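Local coordinates for Trp Repressor Binding Protein (Bacillus subtilis, PDB 1RLI) that probably acts as an NAD(P)H-dependent oxidoreductase that uses FMN as its cofactor, at residues Asn18-Leu22 / Asn159-Leu165; Ala118-Ala122 / Arg176-Arg180; Gln38-Ile42 / Gly54-Val58. All blocks are in the same frame, centred on the assembly; numbering follows the deposited sequence.

Interaction 1: residues Asn18-Leu22 / Asn159-Leu165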
# COMPACT_ATOMS: atom_id res chain seq x y z
N ASN D 18 -23.86 5.38 7.77
CA ASN D 18 -23.41 5.25 6.39
C ASN D 18 -23.07 3.83 6.01
O ASN D 18 -23.27 3.42 4.86
CB ASN D 18 -22.20 6.15 6.15
CG ASN D 18 -22.50 7.59 6.43
OD1 ASN D 18 -23.49 8.14 5.94
ND2 ASN D 18 -21.65 8.24 7.22
N THR D 19 -22.54 3.08 6.97
CA THR D 19 -22.17 1.70 6.74
C THR D 19 -23.40 0.85 6.46
O THR D 19 -23.41 0.03 5.54
CB THR D 19 -21.40 1.15 7.96
OG1 THR D 19 -20.11 1.78 8.03
CG2 THR D 19 -21.22 -0.34 7.85
N ASP D 20 -24.44 1.04 7.27
CA ASP D 20 -25.68 0.29 7.10
C ASP D 20 -26.31 0.59 5.75
O ASP D 20 -26.73 -0.32 5.02
CB ASP D 20 -26.70 0.67 8.18
CG ASP D 20 -26.27 0.24 9.57
OD1 ASP D 20 -27.14 -0.23 10.33
OD2 ASP D 20 -25.07 0.39 9.90
N VAL D 21 -26.37 1.87 5.43
CA VAL D 21 -26.94 2.33 4.17
C VAL D 21 -26.24 1.73 2.96
O VAL D 21 -26.90 1.18 2.08
CB VAL D 21 -26.89 3.88 4.08
CG1 VAL D 21 -27.32 4.34 2.70
CG2 VAL D 21 -27.79 4.49 5.16
N LEU D 22 -24.91 1.82 2.91
CA LEU D 22 -24.18 1.27 1.77
C LEU D 22 -24.35 -0.23 1.65
O LEU D 22 -24.43 -0.76 0.55
CB LEU D 22 -22.69 1.60 1.85
CG LEU D 22 -22.25 2.96 1.31
CD1 LEU D 22 -20.72 3.09 1.38
CD2 LEU D 22 -22.72 3.08 -0.13
N ASN D 159 -19.13 11.49 7.13
CA ASN D 159 -18.73 11.82 8.50
C ASN D 159 -19.89 11.64 9.46
O ASN D 159 -19.77 10.99 10.50
CB ASN D 159 -18.24 13.27 8.57
CG ASN D 159 -16.76 13.40 8.25
OD1 ASN D 159 -15.92 12.84 8.95
ND2 ASN D 159 -16.45 14.14 7.19
N ARG D 160 -21.03 12.24 9.11
CA ARG D 160 -22.22 12.17 9.94
C ARG D 160 -23.26 11.30 9.26
O ARG D 160 -23.29 11.19 8.04
CB ARG D 160 -22.78 13.58 10.16
CG ARG D 160 -21.73 14.60 10.57
CD ARG D 160 -20.98 14.15 11.80
NE ARG D 160 -19.87 15.05 12.13
CZ ARG D 160 -19.03 14.87 13.14
NH1 ARG D 160 -19.17 13.81 13.94
NH2 ARG D 160 -18.05 15.74 13.36
N PRO D 161 -24.14 10.67 10.06
CA PRO D 161 -25.20 9.79 9.55
C PRO D 161 -25.93 10.33 8.33
O PRO D 161 -26.23 11.52 8.24
CB PRO D 161 -26.11 9.64 10.76
CG PRO D 161 -25.14 9.64 11.89
CD PRO D 161 -24.22 10.79 11.53
N GLY D 162 -26.18 9.45 7.37
CA GLY D 162 -26.89 9.84 6.17
C GLY D 162 -26.14 10.65 5.13
O GLY D 162 -26.65 10.86 4.03
N ASP D 163 -24.93 11.11 5.43
CA ASP D 163 -24.23 11.91 4.43
C ASP D 163 -23.68 11.07 3.28
O ASP D 163 -23.23 11.62 2.28
CB ASP D 163 -23.13 12.76 5.08
CG ASP D 163 -21.91 11.95 5.44
OD1 ASP D 163 -22.06 10.79 5.88
OD2 ASP D 163 -20.79 12.50 5.30
N ILE D 164 -23.72 9.74 3.41
CA ILE D 164 -23.23 8.89 2.33
C ILE D 164 -24.15 9.00 1.12
O ILE D 164 -23.72 8.82 -0.02
CB ILE D 164 -23.12 7.39 2.74
CG1 ILE D 164 -22.40 6.62 1.64
CG2 ILE D 164 -24.51 6.79 2.95
CD1 ILE D 164 -20.94 7.02 1.47
N LEU D 165 -25.41 9.30 1.38
CA LEU D 165 -26.41 9.45 0.33
C LEU D 165 -26.00 10.56 -0.65
O LEU D 165 -26.57 10.69 -1.73
CB LEU D 165 -27.77 9.76 0.94
CG LEU D 165 -28.30 8.68 1.89
CD1 LEU D 165 -29.54 9.17 2.60
CD2 LEU D 165 -28.60 7.42 1.09
O HOH W 1 -19.89 7.88 9.93
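The first turn of helix 18-27 comes up against the chain of 159-165, and N18 and I164 form the closest backbone pair, with CA atoms 5.5 Å apart. Residues R160 to D163 make a type II beta turn, and a short 3-10 segment then begins at D163. G162 occupies the turn position with positive phi, a conformation that glycine adopts readily.

N18 carries the polar half of the contact. The I164 backbone N donates to N18 OD1 at 3.0 Å, arriving from above the carbonyl plane rather than on a lone pair, with its N-H bent to 141°. On the other branch of the amide, N18 ND2 reaches D163 OD1 at 2.9 Å in a bond that is weak because it is poorly aligned, and it makes a second, long and weak bond to R160 O. The amide and carboxylate planes are turned 47° against each other. Asparagine suits this place because one group accepts from the 3-10 segment and donates back to the turn. A water bridges N18 ND2, weakly, to N159 O.

In the flavodoxin-like fold of this family, the loop entering the first helix ordinarily binds the FMN phosphate. D20 ties the start of the helix back to S15 and to N10 in that region, and a platinum ion lies about 4 Å from the N18 side chain.

One turn further along the helix the contact becomes apolar. I164 has CG1 anti to its backbone N (chi1 -171°), which carries that branch to L22, where CG1 lies 3.7 Å from L22 CG. Its other branch, CG2, rests 3.7 Å from V21 CG1. V21 CG1 also meets L165 CD2, at 3.7 Å, while L22 continues inward to touch L171 and A174 of helix 168-175.

Interaction 2: residues Ala118-Ala122 / Arg176-Arg180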
# COMPACT_ATOMS: atom_id res chain seq x y z
N ALA D 118 -15.21 -12.81 -0.43
CA ALA D 118 -15.27 -11.66 0.47
C ALA D 118 -15.33 -10.33 -0.26
O ALA D 118 -14.71 -10.16 -1.30
CB ALA D 118 -14.05 -11.67 1.39
N TYR D 119 -16.07 -9.38 0.34
CA TYR D 119 -16.22 -8.02 -0.18
C TYR D 119 -16.07 -7.10 1.01
O TYR D 119 -16.32 -7.50 2.15
CB TYR D 119 -17.61 -7.77 -0.75
CG TYR D 119 -17.89 -8.53 -2.02
CD1 TYR D 119 -17.74 -7.93 -3.27
CD2 TYR D 119 -18.33 -9.86 -1.96
CE1 TYR D 119 -18.02 -8.64 -4.45
CE2 TYR D 119 -18.61 -10.58 -3.13
CZ TYR D 119 -18.46 -9.96 -4.37
OH TYR D 119 -18.78 -10.67 -5.51
N VAL D 120 -15.68 -5.85 0.75
CA VAL D 120 -15.51 -4.87 1.81
C VAL D 120 -16.21 -3.55 1.47
O VAL D 120 -16.14 -3.08 0.34
CB VAL D 120 -14.01 -4.54 2.05
CG1 VAL D 120 -13.87 -3.37 3.04
CG2 VAL D 120 -13.26 -5.79 2.60
N ILE D 121 -16.90 -2.97 2.45
CA ILE D 121 -17.54 -1.66 2.29
C ILE D 121 -16.96 -0.85 3.46
O ILE D 121 -17.13 -1.24 4.61
CB ILE D 121 -19.08 -1.72 2.45
CG1 ILE D 121 -19.68 -2.52 1.29
CG2 ILE D 121 -19.64 -0.30 2.47
CD1 ILE D 121 -21.15 -2.80 1.46
N ALA D 122 -16.26 0.25 3.16
CA ALA D 122 -15.66 1.07 4.21
C ALA D 122 -15.97 2.54 3.95
O ALA D 122 -15.84 3.03 2.82
CB ALA D 122 -14.14 0.85 4.25
N ARG D 176 -23.57 -2.02 -7.40
CA ARG D 176 -22.96 -2.91 -8.36
C ARG D 176 -21.85 -3.74 -7.74
O ARG D 176 -21.03 -4.31 -8.45
CB ARG D 176 -22.43 -2.09 -9.54
CG ARG D 176 -23.52 -1.25 -10.21
CD ARG D 176 -22.97 -0.32 -11.27
NE ARG D 176 -24.04 0.29 -12.06
CZ ARG D 176 -24.92 1.16 -11.58
NH1 ARG D 176 -24.87 1.55 -10.31
NH2 ARG D 176 -25.87 1.64 -12.38
N LEU D 177 -21.83 -3.81 -6.42
CA LEU D 177 -20.76 -4.53 -5.73
C LEU D 177 -20.63 -6.01 -6.06
O LEU D 177 -19.55 -6.48 -6.40
CB LEU D 177 -20.92 -4.39 -4.22
CG LEU D 177 -19.73 -4.94 -3.42
CD1 LEU D 177 -18.43 -4.22 -3.81
CD2 LEU D 177 -20.02 -4.76 -1.94
N LEU D 178 -21.72 -6.75 -5.93
CA LEU D 178 -21.66 -8.18 -6.17
C LEU D 178 -21.41 -8.52 -7.63
O LEU D 178 -22.20 -8.15 -8.50
CB LEU D 178 -22.94 -8.85 -5.67
CG LEU D 178 -23.13 -8.87 -4.15
CD1 LEU D 178 -21.88 -9.40 -3.49
CD2 LEU D 178 -23.41 -7.48 -3.65
N LYS D 179 -20.30 -9.22 -7.89
CA LYS D 179 -19.95 -9.62 -9.25
C LYS D 179 -21.06 -10.46 -9.86
O LYS D 179 -21.84 -11.09 -9.15
CB LYS D 179 -18.64 -10.43 -9.27
CG LYS D 179 -17.38 -9.60 -9.09
CD LYS D 179 -16.13 -10.38 -9.49
CE LYS D 179 -14.87 -9.54 -9.33
NZ LYS D 179 -13.64 -10.26 -9.76
N ARG D 180 -21.14 -10.45 -11.19
CA ARG D 180 -22.17 -11.20 -11.89
C ARG D 180 -21.62 -11.86 -13.15
O ARG D 180 -22.03 -13.01 -13.44
CB ARG D 180 -23.33 -10.27 -12.24
CG ARG D 180 -22.94 -9.10 -13.12
CD ARG D 180 -24.05 -8.05 -13.16
NE ARG D 180 -25.32 -8.60 -13.63
CZ ARG D 180 -26.42 -7.88 -13.82
NH1 ARG D 180 -26.40 -6.57 -13.58
NH2 ARG D 180 -27.54 -8.46 -14.24
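Y119, on the buried strand 117-124, faces L177 in the irregular chain that follows helix 168-175, and the CA atoms of this nearest pair are 8.0 Å apart, so side chains must bridge the gap. The Y119 ring reaches across it. L178 CD1 lies over one ring face, offset toward the rim, in a CH-pi contact 3.7 Å from the centroid. L177, which turns CG away from its own N (chi1 -172°), extends past the ring in the opposite direction and brings CG to 3.6 Å from Y119 CD1. Its CD2 continues to I121 CG1, at 3.9 Å. At the far end, Y119 OH accepts the K179 backbone N-H at 3.2 Å in a fairly straight bond (160°). Tyrosine therefore suits a place where a greasy ring must end in a polar atom. A leucine here would probably leave the K179 N-H without this acceptor and L178 without a ring face to rest on. L177 and L178 also touch A26 of helix 18-27. On the sheet's other side, V120 packs against helix 133-146, giving the helix-sheet-helix sandwich of the flavodoxin-like fold, with the chain after helix 168-175 covering part of one face.

Interaction 3: residues Gln38-Ile42 / Gly54-Val58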
# COMPACT_ATOMS: atom_id res chain seq x y z
N GLN D 38 -21.78 -6.22 18.29
CA GLN D 38 -22.22 -5.49 19.47
C GLN D 38 -21.13 -4.66 20.14
O GLN D 38 -19.95 -5.02 20.12
CB GLN D 38 -22.80 -6.49 20.47
CG GLN D 38 -24.08 -6.07 21.16
CD GLN D 38 -24.67 -7.19 22.02
OE1 GLN D 38 -25.74 -7.04 22.62
NE2 GLN D 38 -23.96 -8.31 22.09
N LYS D 39 -21.52 -3.52 20.72
CA LYS D 39 -20.60 -2.68 21.47
C LYS D 39 -21.39 -2.01 22.58
O LYS D 39 -22.57 -1.69 22.41
CB LYS D 39 -19.88 -1.65 20.58
CG LYS D 39 -20.73 -0.64 19.86
CD LYS D 39 -19.86 0.11 18.85
CE LYS D 39 -20.63 1.20 18.14
NZ LYS D 39 -19.82 1.83 17.06
N TYR D 40 -20.73 -1.83 23.71
CA TYR D 40 -21.36 -1.28 24.90
C TYR D 40 -20.62 -0.00 25.32
O TYR D 40 -19.39 0.04 25.29
CB TYR D 40 -21.28 -2.34 26.00
CG TYR D 40 -22.20 -2.15 27.18
CD1 TYR D 40 -23.57 -2.40 27.06
CD2 TYR D 40 -21.71 -1.71 28.41
CE1 TYR D 40 -24.43 -2.22 28.15
CE2 TYR D 40 -22.56 -1.53 29.50
CZ TYR D 40 -23.91 -1.78 29.36
OH TYR D 40 -24.76 -1.57 30.43
N PRO D 41 -21.36 1.04 25.71
CA PRO D 41 -20.73 2.30 26.13
C PRO D 41 -19.85 2.12 27.38
O PRO D 41 -20.14 1.28 28.23
CB PRO D 41 -21.92 3.22 26.37
CG PRO D 41 -23.03 2.27 26.78
CD PRO D 41 -22.83 1.11 25.82
N ILE D 42 -18.78 2.90 27.48
CA ILE D 42 -17.89 2.81 28.64
C ILE D 42 -17.88 4.12 29.42
O ILE D 42 -18.60 5.05 29.09
CB ILE D 42 -16.44 2.45 28.25
CG1 ILE D 42 -15.91 3.43 27.20
CG2 ILE D 42 -16.37 1.02 27.73
CD1 ILE D 42 -14.51 3.12 26.73
N GLY D 54 -16.08 5.60 22.22
CA GLY D 54 -16.72 5.64 23.52
C GLY D 54 -17.29 4.29 23.93
O GLY D 54 -17.92 4.16 24.99
N PHE D 55 -17.05 3.28 23.10
CA PHE D 55 -17.55 1.95 23.38
C PHE D 55 -16.44 0.92 23.56
O PHE D 55 -15.25 1.20 23.36
CB PHE D 55 -18.45 1.45 22.24
CG PHE D 55 -19.63 2.34 21.95
CD1 PHE D 55 -19.47 3.51 21.23
CD2 PHE D 55 -20.90 2.00 22.41
CE1 PHE D 55 -20.56 4.34 20.96
CE2 PHE D 55 -21.99 2.81 22.15
CZ PHE D 55 -21.82 3.99 21.42
N ARG D 56 -16.88 -0.27 23.94
CA ARG D 56 -16.03 -1.42 24.12
C ARG D 56 -16.78 -2.54 23.41
O ARG D 56 -17.98 -2.71 23.61
CB ARG D 56 -15.91 -1.76 25.61
CG ARG D 56 -15.38 -3.15 25.91
CD ARG D 56 -15.77 -3.58 27.32
NE ARG D 56 -17.22 -3.71 27.46
CZ ARG D 56 -17.86 -3.81 28.63
NH1 ARG D 56 -17.18 -3.79 29.76
NH2 ARG D 56 -19.18 -3.91 28.65
N PRO D 57 -16.11 -3.29 22.53
CA PRO D 57 -16.81 -4.38 21.84
C PRO D 57 -17.30 -5.45 22.82
O PRO D 57 -16.65 -5.73 23.83
CB PRO D 57 -15.76 -4.93 20.88
CG PRO D 57 -14.89 -3.72 20.59
CD PRO D 57 -14.76 -3.10 21.96
N VAL D 58 -18.44 -6.04 22.48
CA VAL D 58 -19.04 -7.11 23.27
C VAL D 58 -19.04 -8.33 22.37
O VAL D 58 -19.61 -8.29 21.28
CB VAL D 58 -20.50 -6.77 23.66
CG1 VAL D 58 -21.12 -7.95 24.43
CG2 VAL D 58 -20.53 -5.49 24.48
O HOH W 2 -18.44 -6.95 18.97
O HOH W 3 -20.93 -9.12 18.80
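R56 O draws two donors from the neighbouring strand: the Y40 backbone N at 2.9 Å, in an almost straight bond, and the CA-H of K39, whose CA lies 3.4 Å away. Y40 O answers in the same manner, taking the R56 N-H at 2.9 Å and the CA-H of F55. Y40 and R56 thus form the antiparallel hydrogen-bonded pair, flanked by the non-hydrogen-bonded pairs K39 with P57 and P41 with F55. Prolines can sit in such pairs because a backbone N-H there is not called upon by the partner strand. Beyond them, I42 N bonds to G54 O in the carbonyl plane, and V58 N to Q38 O.

Strand 55-57 is thereby added antiparallel at one margin of an otherwise parallel flavodoxin-like sheet, its short axis at 150° to that of strand 39-41. P57 also meets L92 of its own chain and L92 of the second subunit, which places this margin beside a subunit interface.

On the face that carries K39 and P57, the K39 chain meets the F55 ring. With CG wedged between the backbone N and carbonyl carbon (chi1 61°) and the chain extended beyond, K39 passes over the F55 ring: CE stands 4.1 Å from the centroid, close to the ring normal, and NZ lies 4.9 Å from it in a cation-pi contact. Lysine serves well here, since its methylenes and its charged end can both lie over the ring. A platinum ion is about 4 Å from the K39 side chain.

Y40 and R56 run side by side on the other face, ring and guanidinium planes only 19° apart, and R56 NH2 approaches Y40 CD2 to 3.4 Å. V58 CG2 touches Y40 CB at 3.6 Å, and I42 CG2 lies against R56 CB.

How the interactions relate
From the N terminus, helix 18-27 supplies the first half of interaction 1. Strand 33-41 follows, and interaction 3 closes its short loop, part of which is not modelled, when strand 55-57 returns beside it; this loop is nested inside the one that interaction 1 will close. Strand 117-124 then opens interaction 2 before 159-165 reaches back to the helix, and 176-180 closes interaction 2 last, so interactions 1 and 2 cross. These two touch directly, L22 CB lying 3.6 Å from I121 CG2, and join the first helix, the sheet and the C-terminal region. Interaction 3, centred about 27 Å from the centre of interaction 2, belongs to the same sheet.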